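Local coordinates for protein 2-nitropropane dioxygenase (PDB 3BW2) that binds FMN and probably uses it with molecular oxygen to carry out the oxidative denitrification of alkyl nitronates, at residues 158-163 with 181-186; 130-135 with 162-167; 303-308 with 316-321. One frame throughout, in Å; residues are numbered along the deposited sequence.

Interaction 1: residues 158-163 with 181-186; sequences ARAVEA and GTHRDS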
ATOM      1  N   ALA A 158      -9.504 -11.483   8.088  1.00 16.28           N
ATOM      2  CA  ALA A 158      -8.546 -12.248   8.881  1.00 16.51           C
ATOM      3  C   ALA A 158      -9.243 -12.885  10.084  1.00 19.16           C
ATOM      4  O   ALA A 158      -8.948 -14.026  10.443  1.00 19.50           O
ATOM      5  CB  ALA A 158      -7.406 -11.352   9.349  1.00 17.07           C
ATOM      6  N   ARG A 159     -10.163 -12.151  10.707  1.00 19.97           N
ATOM      7  CA  ARG A 159     -10.898 -12.684  11.851  1.00 22.63           C
ATOM      8  C   ARG A 159     -11.729 -13.890  11.399  1.00 21.52           C
ATOM      9  O   ARG A 159     -11.892 -14.856  12.146  1.00 20.77           O
ATOM     10  CB  ARG A 159     -11.816 -11.614  12.449  1.00 24.80           C
ATOM     11  CG  ARG A 159     -11.084 -10.532  13.231  1.00 29.34           C
ATOM     12  CD  ARG A 159     -12.067  -9.528  13.821  1.00 33.67           C
ATOM     13  NE  ARG A 159     -11.424  -8.568  14.717  1.00 38.55           N
ATOM     14  CZ  ARG A 159     -10.868  -8.887  15.884  1.00 40.89           C
ATOM     15  NH1 ARG A 159     -10.874 -10.144  16.304  1.00 42.91           N
ATOM     16  NH2 ARG A 159     -10.312  -7.945  16.638  1.00 41.51           N
ATOM     17  N   ALA A 160     -12.246 -13.821  10.173  1.00 20.18           N
ATOM     18  CA  ALA A 160     -13.042 -14.904   9.601  1.00 19.66           C
ATOM     19  C   ALA A 160     -12.160 -16.131   9.389  1.00 18.13           C
ATOM     20  O   ALA A 160     -12.592 -17.264   9.597  1.00 18.63           O
ATOM     21  CB  ALA A 160     -13.648 -14.464   8.272  1.00 21.36           C
ATOM     22  N   VAL A 161     -10.921 -15.902   8.967  1.00 17.32           N
ATOM     23  CA  VAL A 161      -9.984 -16.996   8.748  1.00 16.64           C
ATOM     24  C   VAL A 161      -9.713 -17.703  10.079  1.00 17.09           C
ATOM     25  O   VAL A 161      -9.746 -18.933  10.161  1.00 18.07           O
ATOM     26  CB  VAL A 161      -8.648 -16.477   8.145  1.00 16.51           C
ATOM     27  CG1 VAL A 161      -7.587 -17.570   8.186  1.00 14.00           C
ATOM     28  CG2 VAL A 161      -8.876 -16.029   6.706  1.00 12.66           C
ATOM     29  N   GLU A 162      -9.457 -16.917  11.118  1.00 17.27           N
ATOM     30  CA  GLU A 162      -9.192 -17.455  12.445  1.00 18.94           C
ATOM     31  C   GLU A 162     -10.412 -18.196  12.984  1.00 19.54           C
ATOM     32  O   GLU A 162     -10.290 -19.299  13.512  1.00 21.32           O
ATOM     33  CB  GLU A 162      -8.808 -16.323  13.406  1.00 19.72           C
ATOM     34  CG  GLU A 162      -8.582 -16.777  14.843  1.00 19.60           C
ATOM     35  CD  GLU A 162      -8.104 -15.649  15.741  1.00 21.93           C
ATOM     36  OE1 GLU A 162      -8.783 -14.602  15.810  1.00 21.11           O
ATOM     37  OE2 GLU A 162      -7.047 -15.816  16.380  1.00 21.25           O
ATOM     38  N   ALA A 163     -11.588 -17.594  12.845  1.00 21.01           N
ATOM     39  CA  ALA A 163     -12.819 -18.217  13.329  1.00 22.16           C
ATOM     40  C   ALA A 163     -13.076 -19.576  12.677  1.00 24.02           C
ATOM     41  O   ALA A 163     -13.722 -20.445  13.267  1.00 23.44           O
ATOM     42  CB  ALA A 163     -14.003 -17.293  13.080  1.00 23.31           C
ATOM     43  N   GLY A 181      -7.019 -11.556  -2.808  1.00 17.65           N
ATOM     44  CA  GLY A 181      -7.749 -12.643  -2.180  1.00 18.20           C
ATOM     45  C   GLY A 181      -8.955 -12.240  -1.344  1.00 19.20           C
ATOM     46  O   GLY A 181      -9.191 -12.813  -0.278  1.00 17.75           O
ATOM     47  N   THR A 182      -9.715 -11.253  -1.814  1.00 18.44           N
ATOM     48  CA  THR A 182     -10.913 -10.815  -1.098  1.00 18.65           C
ATOM     49  C   THR A 182     -11.893 -11.993  -1.061  1.00 18.16           C
ATOM     50  O   THR A 182     -11.988 -12.758  -2.019  1.00 18.04           O
ATOM     51  CB  THR A 182     -11.581  -9.618  -1.807  1.00 17.41           C
ATOM     52  OG1 THR A 182     -11.710  -9.911  -3.198  1.00 16.23           O
ATOM     53  CG2 THR A 182     -10.753  -8.358  -1.644  1.00 17.54           C
ATOM     54  N   HIS A 183     -12.618 -12.140   0.043  1.00 19.23           N
ATOM     55  CA  HIS A 183     -13.553 -13.252   0.191  1.00 20.63           C
ATOM     56  C   HIS A 183     -14.806 -13.077  -0.657  1.00 22.10           C
ATOM     57  O   HIS A 183     -15.494 -14.048  -0.981  1.00 22.56           O
ATOM     58  CB  HIS A 183     -13.913 -13.429   1.670  1.00 18.83           C
ATOM     59  CG  HIS A 183     -12.731 -13.741   2.538  1.00 18.53           C
ATOM     60  ND1 HIS A 183     -12.832 -13.930   3.900  1.00 17.49           N
ATOM     61  CD2 HIS A 183     -11.420 -13.896   2.235  1.00 17.76           C
ATOM     62  CE1 HIS A 183     -11.635 -14.187   4.398  1.00 18.17           C
ATOM     63  NE2 HIS A 183     -10.761 -14.172   3.409  1.00 18.27           N
ATOM     64  N   ARG A 184     -15.088 -11.832  -1.012  1.00 23.92           N
ATOM     65  CA  ARG A 184     -16.227 -11.477  -1.849  1.00 27.57           C
ATOM     66  C   ARG A 184     -15.818 -10.256  -2.666  1.00 27.49           C
ATOM     67  O   ARG A 184     -15.215  -9.327  -2.131  1.00 27.33           O
ATOM     68  CB  ARG A 184     -17.446 -11.139  -0.988  1.00 31.39           C
ATOM     69  CG  ARG A 184     -18.269 -12.346  -0.569  1.00 38.37           C
ATOM     70  CD  ARG A 184     -19.386 -11.944   0.389  1.00 44.03           C
ATOM     71  NE  ARG A 184     -20.159 -10.806  -0.106  1.00 49.00           N
ATOM     72  CZ  ARG A 184     -20.932 -10.830  -1.188  1.00 52.00           C
ATOM     73  NH1 ARG A 184     -21.047 -11.943  -1.905  1.00 52.86           N
ATOM     74  NH2 ARG A 184     -21.591  -9.736  -1.557  1.00 53.77           N
ATOM     75  N   ASP A 185     -16.132 -10.258  -3.959  1.00 27.91           N
ATOM     76  CA  ASP A 185     -15.770  -9.134  -4.816  1.00 28.39           C
ATOM     77  C   ASP A 185     -16.948  -8.227  -5.131  1.00 30.29           C
ATOM     78  O   ASP A 185     -18.008  -8.691  -5.540  1.00 29.96           O
ATOM     79  CB  ASP A 185     -15.158  -9.630  -6.132  1.00 26.48           C
ATOM     80  CG  ASP A 185     -14.830  -8.490  -7.092  1.00 26.16           C
ATOM     81  OD1 ASP A 185     -14.263  -7.475  -6.639  1.00 24.40           O
ATOM     82  OD2 ASP A 185     -15.133  -8.608  -8.300  1.00 27.16           O
ATOM     83  N   SER A 186     -16.747  -6.927  -4.938  1.00 33.25           N
ATOM     84  CA  SER A 186     -17.776  -5.934  -5.225  1.00 35.98           C
ATOM     85  C   SER A 186     -17.119  -4.619  -5.623  1.00 37.39           C
ATOM     86  O   SER A 186     -15.967  -4.350  -5.270  1.00 36.68           O
ATOM     87  CB  SER A 186     -18.668  -5.705  -4.003  1.00 36.44           C
ATOM     88  OG  SER A 186     -17.918  -5.182  -2.922  1.00 39.71           O
TER
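His-183 meets the helix 155-163 with one corner of its imidazole, pointing CE1 at the side chains of Ala-160 and Val-161. The closer partner is Val-161, whose CG2 lies 4.0 Å from His-183 CE1, and the two side chains cross at about a right angle. The methyl stands at the edge of the ring, close to its plane, and the face plays no part in this pair. Val-161 has CG1 anti to its backbone N (chi1 168°), which leaves CG2 beside that nitrogen as the branch that reaches the imidazole. This is the tighter, buried part of the contact: Val-161 also packs on Val-150 and Val-169 of the strands beneath the helix, where a compact beta-branched residue fits well.

Toward the solvent the fit slackens. Ala-160, only partly exposed, brings its CB to 4.4 Å from the same His-183 CE1, again near the ring plane, and so short a side chain lets the imidazole come up to the helix. The total buried surface is just 92 Å², and no hydrogen bond joins 158-163 to 181-186.

The polar grip on His-183 comes from outside both segments. Its NE2 bonds to the carbonyl O of Thr-151 at the end of strand 147-152, and its backbone N bonds to the carboxylate of Glu-157, earlier on helix 155-163. A histidine suits this place because it can offer an N-H to a barrel-strand carbonyl while turning a carbon corner to methyl groups. The chemistry therefore implies a division of labour: the Thr-151 bond orients the ring and Glu-157 holds the backbone of His-183 beside the helix, with light apolar contacts at CE1 from two methyl groups of the helix.

Interaction 2: residues 130-135 with 162-167; sequences FGVPDR and EAAGAD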
ATOM      1  N   PHE A 130      -9.663 -16.746  -2.434  1.00 18.22           N
ATOM      2  CA  PHE A 130     -11.010 -16.301  -2.799  1.00 18.89           C
ATOM      3  C   PHE A 130     -12.074 -16.679  -1.770  1.00 20.06           C
ATOM      4  O   PHE A 130     -13.223 -16.953  -2.121  1.00 21.33           O
ATOM      5  CB  PHE A 130     -11.414 -16.853  -4.171  1.00 16.97           C
ATOM      6  CG  PHE A 130     -10.516 -16.418  -5.300  1.00 19.15           C
ATOM      7  CD1 PHE A 130     -10.275 -15.070  -5.539  1.00 20.28           C
ATOM      8  CD2 PHE A 130      -9.938 -17.361  -6.145  1.00 16.53           C
ATOM      9  CE1 PHE A 130      -9.470 -14.664  -6.610  1.00 20.21           C
ATOM     10  CE2 PHE A 130      -9.136 -16.971  -7.212  1.00 20.54           C
ATOM     11  CZ  PHE A 130      -8.900 -15.616  -7.446  1.00 19.70           C
ATOM     12  N   GLY A 131     -11.693 -16.693  -0.498  1.00 18.90           N
ATOM     13  CA  GLY A 131     -12.655 -17.032   0.532  1.00 19.51           C
ATOM     14  C   GLY A 131     -12.120 -17.938   1.618  1.00 19.42           C
ATOM     15  O   GLY A 131     -10.924 -18.213   1.679  1.00 19.18           O
ATOM     16  N   VAL A 132     -13.027 -18.412   2.468  1.00 20.02           N
ATOM     17  CA  VAL A 132     -12.686 -19.282   3.583  1.00 20.44           C
ATOM     18  C   VAL A 132     -13.478 -20.589   3.515  1.00 21.98           C
ATOM     19  O   VAL A 132     -14.691 -20.583   3.293  1.00 22.12           O
ATOM     20  CB  VAL A 132     -13.024 -18.611   4.935  1.00 22.44           C
ATOM     21  CG1 VAL A 132     -12.463 -19.437   6.079  1.00 19.57           C
ATOM     22  CG2 VAL A 132     -12.480 -17.192   4.970  1.00 22.29           C
ATOM     23  N   PRO A 133     -12.801 -21.728   3.707  1.00 21.81           N
ATOM     24  CA  PRO A 133     -13.454 -23.042   3.670  1.00 21.47           C
ATOM     25  C   PRO A 133     -14.343 -23.256   4.897  1.00 20.59           C
ATOM     26  O   PRO A 133     -14.160 -22.601   5.922  1.00 20.10           O
ATOM     27  CB  PRO A 133     -12.280 -24.021   3.679  1.00 20.86           C
ATOM     28  CG  PRO A 133     -11.128 -23.212   3.180  1.00 23.81           C
ATOM     29  CD  PRO A 133     -11.340 -21.873   3.810  1.00 20.86           C
ATOM     30  N   ASP A 134     -15.303 -24.174   4.782  1.00 20.91           N
ATOM     31  CA  ASP A 134     -16.181 -24.513   5.893  1.00 19.97           C
ATOM     32  C   ASP A 134     -15.230 -24.968   6.995  1.00 19.84           C
ATOM     33  O   ASP A 134     -14.180 -25.543   6.703  1.00 19.15           O
ATOM     34  CB  ASP A 134     -17.103 -25.665   5.493  1.00 23.39           C
ATOM     35  CG  ASP A 134     -18.121 -25.996   6.560  1.00 24.69           C
ATOM     36  OD1 ASP A 134     -17.732 -26.477   7.648  1.00 25.23           O
ATOM     37  OD2 ASP A 134     -19.321 -25.767   6.307  1.00 28.63           O
ATOM     38  N   ARG A 135     -15.572 -24.716   8.253  1.00 20.26           N
ATOM     39  CA  ARG A 135     -14.675 -25.114   9.332  0.99 22.02           C
ATOM     40  C   ARG A 135     -14.512 -26.626   9.415  1.00 20.27           C
ATOM     41  O   ARG A 135     -13.586 -27.109  10.060  1.00 21.51           O
ATOM     42  CB  ARG A 135     -15.153 -24.559  10.674  0.99 23.75           C
ATOM     43  CG  ARG A 135     -16.456 -25.129  11.156  0.99 30.74           C
ATOM     44  CD  ARG A 135     -16.872 -24.465  12.460  0.99 35.65           C
ATOM     45  NE  ARG A 135     -18.086 -25.067  13.002  0.99 40.94           N
ATOM     46  CZ  ARG A 135     -18.736 -24.609  14.067  0.99 44.16           C
ATOM     47  NH1 ARG A 135     -18.289 -23.536  14.712  0.99 44.34           N
ATOM     48  NH2 ARG A 135     -19.830 -25.227  14.492  0.99 45.43           N
ATOM     49  N   GLU A 162      -9.457 -16.917  11.118  1.00 17.27           N
ATOM     50  CA  GLU A 162      -9.192 -17.455  12.445  1.00 18.94           C
ATOM     51  C   GLU A 162     -10.412 -18.196  12.984  1.00 19.54           C
ATOM     52  O   GLU A 162     -10.290 -19.299  13.512  1.00 21.32           O
ATOM     53  CB  GLU A 162      -8.808 -16.323  13.406  1.00 19.72           C
ATOM     54  CG  GLU A 162      -8.582 -16.777  14.843  1.00 19.60           C
ATOM     55  CD  GLU A 162      -8.104 -15.649  15.741  1.00 21.93           C
ATOM     56  OE1 GLU A 162      -8.783 -14.602  15.810  1.00 21.11           O
ATOM     57  OE2 GLU A 162      -7.047 -15.816  16.380  1.00 21.25           O
ATOM     58  N   ALA A 163     -11.588 -17.594  12.845  1.00 21.01           N
ATOM     59  CA  ALA A 163     -12.819 -18.217  13.329  1.00 22.16           C
ATOM     60  C   ALA A 163     -13.076 -19.576  12.677  1.00 24.02           C
ATOM     61  O   ALA A 163     -13.722 -20.445  13.267  1.00 23.44           O
ATOM     62  CB  ALA A 163     -14.003 -17.293  13.080  1.00 23.31           C
ATOM     63  N   ALA A 164     -12.571 -19.758  11.457  1.00 23.59           N
ATOM     64  CA  ALA A 164     -12.754 -21.014  10.738  1.00 22.53           C
ATOM     65  C   ALA A 164     -11.825 -22.094  11.272  1.00 22.42           C
ATOM     66  O   ALA A 164     -11.940 -23.261  10.895  1.00 22.19           O
ATOM     67  CB  ALA A 164     -12.506 -20.804   9.247  1.00 23.41           C
ATOM     68  N   GLY A 165     -10.899 -21.700  12.142  1.00 21.41           N
ATOM     69  CA  GLY A 165      -9.964 -22.654  12.715  1.00 20.62           C
ATOM     70  C   GLY A 165      -8.667 -22.842  11.947  1.00 19.15           C
ATOM     71  O   GLY A 165      -7.876 -23.722  12.283  1.00 19.30           O
ATOM     72  N   ALA A 166      -8.435 -22.025  10.922  1.00 17.52           N
ATOM     73  CA  ALA A 166      -7.212 -22.126  10.120  1.00 18.45           C
ATOM     74  C   ALA A 166      -5.964 -21.933  10.983  1.00 18.82           C
ATOM     75  O   ALA A 166      -6.015 -21.242  11.996  1.00 19.68           O
ATOM     76  CB  ALA A 166      -7.236 -21.089   9.004  1.00 19.02           C
ATOM     77  N   ASP A 167      -4.846 -22.533  10.573  1.00 18.01           N
ATOM     78  CA  ASP A 167      -3.594 -22.427  11.328  1.00 18.66           C
ATOM     79  C   ASP A 167      -2.898 -21.074  11.188  1.00 18.86           C
ATOM     80  O   ASP A 167      -2.201 -20.632  12.096  1.00 18.71           O
ATOM     81  CB  ASP A 167      -2.623 -23.528  10.899  1.00 17.06           C
ATOM     82  CG  ASP A 167      -3.124 -24.914  11.250  1.00 19.27           C
ATOM     83  OD1 ASP A 167      -3.147 -25.246  12.451  1.00 20.46           O
ATOM     84  OD2 ASP A 167      -3.506 -25.663  10.329  1.00 16.93           O
TER
HETATM   85  O   HOH W   1     -12.088 -25.832  11.811  1.00 20.54           O
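Arg-135 and Ala-164 bring the two backbones together, their CA atoms 4.7 Å apart, where a loop entering one helix passes the end of another. One water ties the two segments, donating to Arg-135 O at 2.6 Å and to Ala-164 O at 2.7 Å. Just beyond, Gly-165 turns the chain out of the helix in a Schellman motif with phi 90°, an angle at which a CB would press on the preceding carbonyl oxygen.

Of the side chains, Val-132 and Ala-164 make the apolar contact: Val-132 CG1 lies a tight 3.5 Å from Ala-164 CB, and alanine suits the place because its lone methyl already packs closer than usual van der Waals contact. Val-132 holds CG1 anti to the backbone N (chi1 -171°), which carries this branch to the Ala-164 methyl. Arg-135 contributes its CB, 3.5 Å from Ala-164 O, while the rest of its extended chain runs away from the contact.

Asp-134 caps Glu-136 N, starting helix 135-143 beside the end of helix 155-163. From that first helix Arg-142 reaches back to Gly-165 O and forms a salt bridge with Asp-167, while Pro-133 and Ala-166 both rest on Val-150 of barrel strand 147-152.

Interaction 3: residues 303-308 with 316-321; sequences PLRKAA and GMALWA. With FMN (flavin mononucleotide), chain B.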
ATOM      1  N   PRO A 303      -9.032 -17.956 -24.045  1.00 23.73           N
ATOM      2  CA  PRO A 303      -8.579 -18.226 -25.413  1.00 23.78           C
ATOM      3  C   PRO A 303      -7.778 -17.054 -25.981  1.00 23.36           C
ATOM      4  O   PRO A 303      -6.814 -17.248 -26.716  1.00 23.35           O
ATOM      5  CB  PRO A 303      -9.884 -18.444 -26.175  1.00 24.39           C
ATOM      6  CG  PRO A 303     -10.802 -18.987 -25.125  1.00 25.49           C
ATOM      7  CD  PRO A 303     -10.496 -18.094 -23.951  1.00 24.78           C
ATOM      8  N   LEU A 304      -8.184 -15.835 -25.638  1.00 23.18           N
ATOM      9  CA  LEU A 304      -7.489 -14.642 -26.120  1.00 22.87           C
ATOM     10  C   LEU A 304      -6.073 -14.612 -25.559  1.00 23.44           C
ATOM     11  O   LEU A 304      -5.105 -14.374 -26.287  1.00 22.58           O
ATOM     12  CB  LEU A 304      -8.247 -13.379 -25.694  1.00 21.63           C
ATOM     13  CG  LEU A 304      -9.669 -13.227 -26.245  1.00 21.97           C
ATOM     14  CD1 LEU A 304     -10.329 -11.975 -25.659  1.00 22.65           C
ATOM     15  CD2 LEU A 304      -9.625 -13.148 -27.764  1.00 20.93           C
ATOM     16  N   ARG A 305      -5.954 -14.868 -24.261  1.00 21.92           N
ATOM     17  CA  ARG A 305      -4.654 -14.869 -23.611  1.00 22.88           C
ATOM     18  C   ARG A 305      -3.748 -15.975 -24.138  1.00 22.34           C
ATOM     19  O   ARG A 305      -2.543 -15.774 -24.271  1.00 21.17           O
ATOM     20  CB  ARG A 305      -4.825 -14.992 -22.097  1.00 23.38           C
ATOM     21  CG  ARG A 305      -5.297 -13.702 -21.439  1.00 24.21           C
ATOM     22  CD  ARG A 305      -5.485 -13.889 -19.948  1.00 27.79           C
ATOM     23  NE  ARG A 305      -6.745 -14.554 -19.648  1.00 28.88           N
ATOM     24  CZ  ARG A 305      -7.029 -15.112 -18.480  1.00 30.21           C
ATOM     25  NH1 ARG A 305      -6.134 -15.094 -17.499  1.00 28.89           N
ATOM     26  NH2 ARG A 305      -8.214 -15.675 -18.289  1.00 27.87           N
ATOM     27  N   LYS A 306      -4.323 -17.140 -24.435  1.00 22.97           N
ATOM     28  CA  LYS A 306      -3.537 -18.252 -24.970  1.00 24.05           C
ATOM     29  C   LYS A 306      -2.972 -17.862 -26.333  1.00 22.18           C
ATOM     30  O   LYS A 306      -1.808 -18.117 -26.631  1.00 22.88           O
ATOM     31  CB  LYS A 306      -4.395 -19.510 -25.148  1.00 26.04           C
ATOM     32  CG  LYS A 306      -4.861 -20.187 -23.870  1.00 30.82           C
ATOM     33  CD  LYS A 306      -5.436 -21.565 -24.205  1.00 34.83           C
ATOM     34  CE  LYS A 306      -5.979 -22.280 -22.979  1.00 37.56           C
ATOM     35  NZ  LYS A 306      -7.228 -21.648 -22.468  1.00 40.91           N
ATOM     36  N   ALA A 307      -3.811 -17.255 -27.161  1.00 20.44           N
ATOM     37  CA  ALA A 307      -3.390 -16.836 -28.491  1.00 21.93           C
ATOM     38  C   ALA A 307      -2.280 -15.793 -28.398  1.00 22.51           C
ATOM     39  O   ALA A 307      -1.275 -15.877 -29.105  1.00 21.43           O
ATOM     40  CB  ALA A 307      -4.576 -16.270 -29.254  1.00 22.74           C
ATOM     41  N   ALA A 308      -2.465 -14.813 -27.519  1.00 21.76           N
ATOM     42  CA  ALA A 308      -1.478 -13.756 -27.339  1.00 21.55           C
ATOM     43  C   ALA A 308      -0.140 -14.343 -26.894  1.00 23.00           C
ATOM     44  O   ALA A 308       0.923 -13.963 -27.403  1.00 19.70           O
ATOM     45  CB  ALA A 308      -1.981 -12.747 -26.311  1.00 20.52           C
ATOM     46  N   GLY A 316      -1.390  -8.497 -24.931  1.00 17.76           N
ATOM     47  CA  GLY A 316      -2.678  -9.164 -24.826  1.00 16.76           C
ATOM     48  C   GLY A 316      -2.683 -10.223 -23.742  1.00 18.44           C
ATOM     49  O   GLY A 316      -3.601 -11.039 -23.648  1.00 17.17           O
ATOM     50  N   MET A 317      -1.652 -10.203 -22.907  1.00 19.09           N
ATOM     51  CA  MET A 317      -1.528 -11.174 -21.831  1.00 18.51           C
ATOM     52  C   MET A 317      -1.834 -10.586 -20.458  1.00 18.33           C
ATOM     53  O   MET A 317      -1.757  -9.370 -20.257  1.00 16.47           O
ATOM     54  CB  MET A 317      -0.111 -11.750 -21.823  1.00 20.03           C
ATOM     55  CG  MET A 317       0.244 -12.549 -23.065  1.00 20.76           C
ATOM     56  SD  MET A 317       1.990 -12.962 -23.107  1.00 26.43           S
ATOM     57  CE  MET A 317       2.112 -14.021 -21.684  1.00 23.66           C
ATOM     58  N   ALA A 318      -2.184 -11.465 -19.521  1.00 16.75           N
ATOM     59  CA  ALA A 318      -2.459 -11.059 -18.147  1.00 18.06           C
ATOM     60  C   ALA A 318      -1.110 -11.068 -17.432  1.00 17.74           C
ATOM     61  O   ALA A 318      -0.715 -12.067 -16.838  1.00 18.66           O
ATOM     62  CB  ALA A 318      -3.422 -12.046 -17.482  1.00 17.00           C
ATOM     63  N   LEU A 319      -0.408  -9.942 -17.499  1.00 17.73           N
ATOM     64  CA  LEU A 319       0.914  -9.805 -16.896  1.00 16.18           C
ATOM     65  C   LEU A 319       0.901  -9.597 -15.373  1.00 15.80           C
ATOM     66  O   LEU A 319       1.350  -8.564 -14.873  1.00 16.72           O
ATOM     67  CB  LEU A 319       1.646  -8.645 -17.583  1.00 15.53           C
ATOM     68  CG  LEU A 319       1.735  -8.751 -19.115  1.00 17.64           C
ATOM     69  CD1 LEU A 319       2.427  -7.519 -19.689  1.00 15.88           C
ATOM     70  CD2 LEU A 319       2.500 -10.020 -19.498  1.00 15.44           C
ATOM     71  N   TRP A 320       0.394 -10.582 -14.639  1.00 13.44           N
ATOM     72  CA  TRP A 320       0.326 -10.494 -13.180  1.00 14.46           C
ATOM     73  C   TRP A 320       1.686 -10.089 -12.600  1.00 14.37           C
ATOM     74  O   TRP A 320       2.714 -10.686 -12.925  1.00 12.57           O
ATOM     75  CB  TRP A 320      -0.075 -11.844 -12.580  1.00 16.51           C
ATOM     76  CG  TRP A 320      -1.340 -12.452 -13.114  1.00 17.31           C
ATOM     77  CD1 TRP A 320      -1.562 -13.781 -13.352  1.00 20.41           C
ATOM     78  CD2 TRP A 320      -2.570 -11.781 -13.428  1.00 17.51           C
ATOM     79  NE1 TRP A 320      -2.846 -13.980 -13.791  1.00 20.52           N
ATOM     80  CE2 TRP A 320      -3.489 -12.770 -13.848  1.00 20.06           C
ATOM     81  CE3 TRP A 320      -2.986 -10.443 -13.399  1.00 18.64           C
ATOM     82  CZ2 TRP A 320      -4.799 -12.463 -14.235  1.00 18.68           C
ATOM     83  CZ3 TRP A 320      -4.290 -10.138 -13.785  1.00 19.38           C
ATOM     84  CH2 TRP A 320      -5.179 -11.145 -14.198  1.00 19.71           C
ATOM     85  N   ALA A 321       1.690  -9.080 -11.734  1.00 13.14           N
ATOM     86  CA  ALA A 321       2.933  -8.616 -11.127  1.00 14.84           C
ATOM     87  C   ALA A 321       2.646  -7.664  -9.971  1.00 14.73           C
ATOM     88  O   ALA A 321       1.725  -6.851 -10.045  1.00 15.15           O
ATOM     89  CB  ALA A 321       3.803  -7.915 -12.181  1.00 13.27           C
TER
HETATM   90  N1  FMN B 370      -2.310 -16.659  -5.027  1.00 17.88           N
HETATM   91  C2  FMN B 370      -3.060 -17.827  -4.805  1.00 19.62           C
HETATM   92  O2  FMN B 370      -3.504 -18.069  -3.686  1.00 18.13           O
HETATM   93  N3  FMN B 370      -3.300 -18.720  -5.837  1.00 18.73           N
HETATM   94  C4  FMN B 370      -2.819 -18.525  -7.121  1.00 20.36           C
HETATM   95  O4  FMN B 370      -3.056 -19.360  -8.014  1.00 18.98           O
HETATM   96  C4A FMN B 370      -2.045 -17.357  -7.366  1.00 20.06           C
HETATM   97  N5  FMN B 370      -1.508 -17.111  -8.627  1.00 20.55           N
HETATM   98  C5A FMN B 370      -0.719 -15.986  -8.883  1.00 18.64           C
HETATM   99  C6  FMN B 370      -0.175 -15.792 -10.179  1.00 18.27           C
HETATM  100  C7  FMN B 370       0.651 -14.660 -10.503  1.00 18.33           C
HETATM  101  C7M FMN B 370       1.746 -14.976 -11.550  1.00 16.34           C
HETATM  102  C8  FMN B 370       0.918 -13.761  -9.405  1.00 17.52           C
HETATM  103  C8M FMN B 370       2.217 -12.964  -9.280  1.00 14.91           C
HETATM  104  C9  FMN B 370       0.356 -13.929  -8.100  1.00 17.29           C
HETATM  105  C9A FMN B 370      -0.464 -15.050  -7.831  1.00 18.30           C
HETATM  106  N10 FMN B 370      -1.026 -15.277  -6.546  1.00 19.13           N
HETATM  107  C10 FMN B 370      -1.803 -16.428  -6.299  1.00 18.69           C
HETATM  108  C1' FMN B 370      -0.932 -14.208  -5.454  1.00 15.89           C
HETATM  109  C2' FMN B 370       0.216 -14.619  -4.498  1.00 14.30           C
HETATM  110  O2' FMN B 370      -0.285 -15.564  -3.564  1.00 14.05           O
HETATM  111  C3' FMN B 370       0.768 -13.413  -3.663  1.00 14.69           C
HETATM  112  O3' FMN B 370      -0.346 -12.874  -2.950  1.00 15.38           O
HETATM  113  C4' FMN B 370       1.397 -12.289  -4.503  1.00 13.56           C
HETATM  114  O4' FMN B 370       2.269 -12.895  -5.457  1.00 13.23           O
HETATM  115  C5' FMN B 370       2.201 -11.307  -3.600  1.00 13.81           C
HETATM  116  O5' FMN B 370       2.813 -10.234  -4.369  1.00 11.87           O
HETATM  117  P   FMN B 370       4.275 -10.244  -5.101  1.00 17.32           P
HETATM  118  O1P FMN B 370       4.749 -11.110  -3.983  1.00 17.59           O
HETATM  119  O2P FMN B 370       4.084  -8.744  -4.970  1.00 15.43           O
HETATM  120  O3P FMN B 370       3.549 -10.943  -6.234  1.00 16.02           O
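Arg-305 and Ala-308, one turn apart on helix 296-311, receive the chain that comes back from the helix. Ala-308 CB sits 3.6 Å from Gly-316 O and 3.9 Å from Met-317 CG. Gly-316 suits this spot because a CB on it would come within 3.1 Å of the Ala-308 methyl. Arg-305 lies along the returning segment: CG approaches Gly-316 O, CD packs against Ala-318 CB at 3.7 Å, and NH1 reaches obliquely to 4.4 Å from Trp-320 CZ2. Ala-318 also sets its CB over one face of the indole, 3.5 Å above the plane and offset toward the rim. On its far side from the helix Trp-320 touches the cofactor, with CB 3.6 Å from FMN C7 and CD1 close by.

The next shell holds these groups in place. A bend at chi3 (-79°) turns the Arg-305 guanidinium so that NH2 makes weak hydrogen bonds to His-298 O and Thr-301 OG1. Replacing Arg-305 by an alanine would probably lose the packing of CD on the Ala-318 methyl and these weak bonds back to the first turns of the helix. Inverse gamma turns centred on Ala-318 and Leu-319 kink the segment, and Leu-319 and Ala-321 pair through backbone bonds with strand 275-278. Asn-280 and His-252 bind the carbonyls of Met-317 and Trp-320, while His-179 meets the indole edge-to-face.

The arrangement is that of a flavin pocket in a TIM-barrel enzyme, where a loop beyond the barrel strands brings an aromatic residue to the methyl-bearing end of the isoalloxazine.

How the interactions relate
Interactions 1 and 2 are neighbours, their centres about 9 Å apart, and both use helix 155-163. They share Glu-162 and Ala-163 and touch directly: His-183 CD2 packs 3.8 Å from Gly-131 CA, and His-183 also meets Val-132, so one loop residue leans on both the helix and the loop after strand 125-129. Interaction 3 lies apart, its centre about 28 Å from that of interaction 1 and 32 Å from that of interaction 2, across the chain's centre from the latter. It alone reaches the cofactor, through Trp-320; the side chains of His-183 and Pro-133 each remain about 11 Å from FMN, though Gly-181 N bonds Gln-172, which itself bonds FMN.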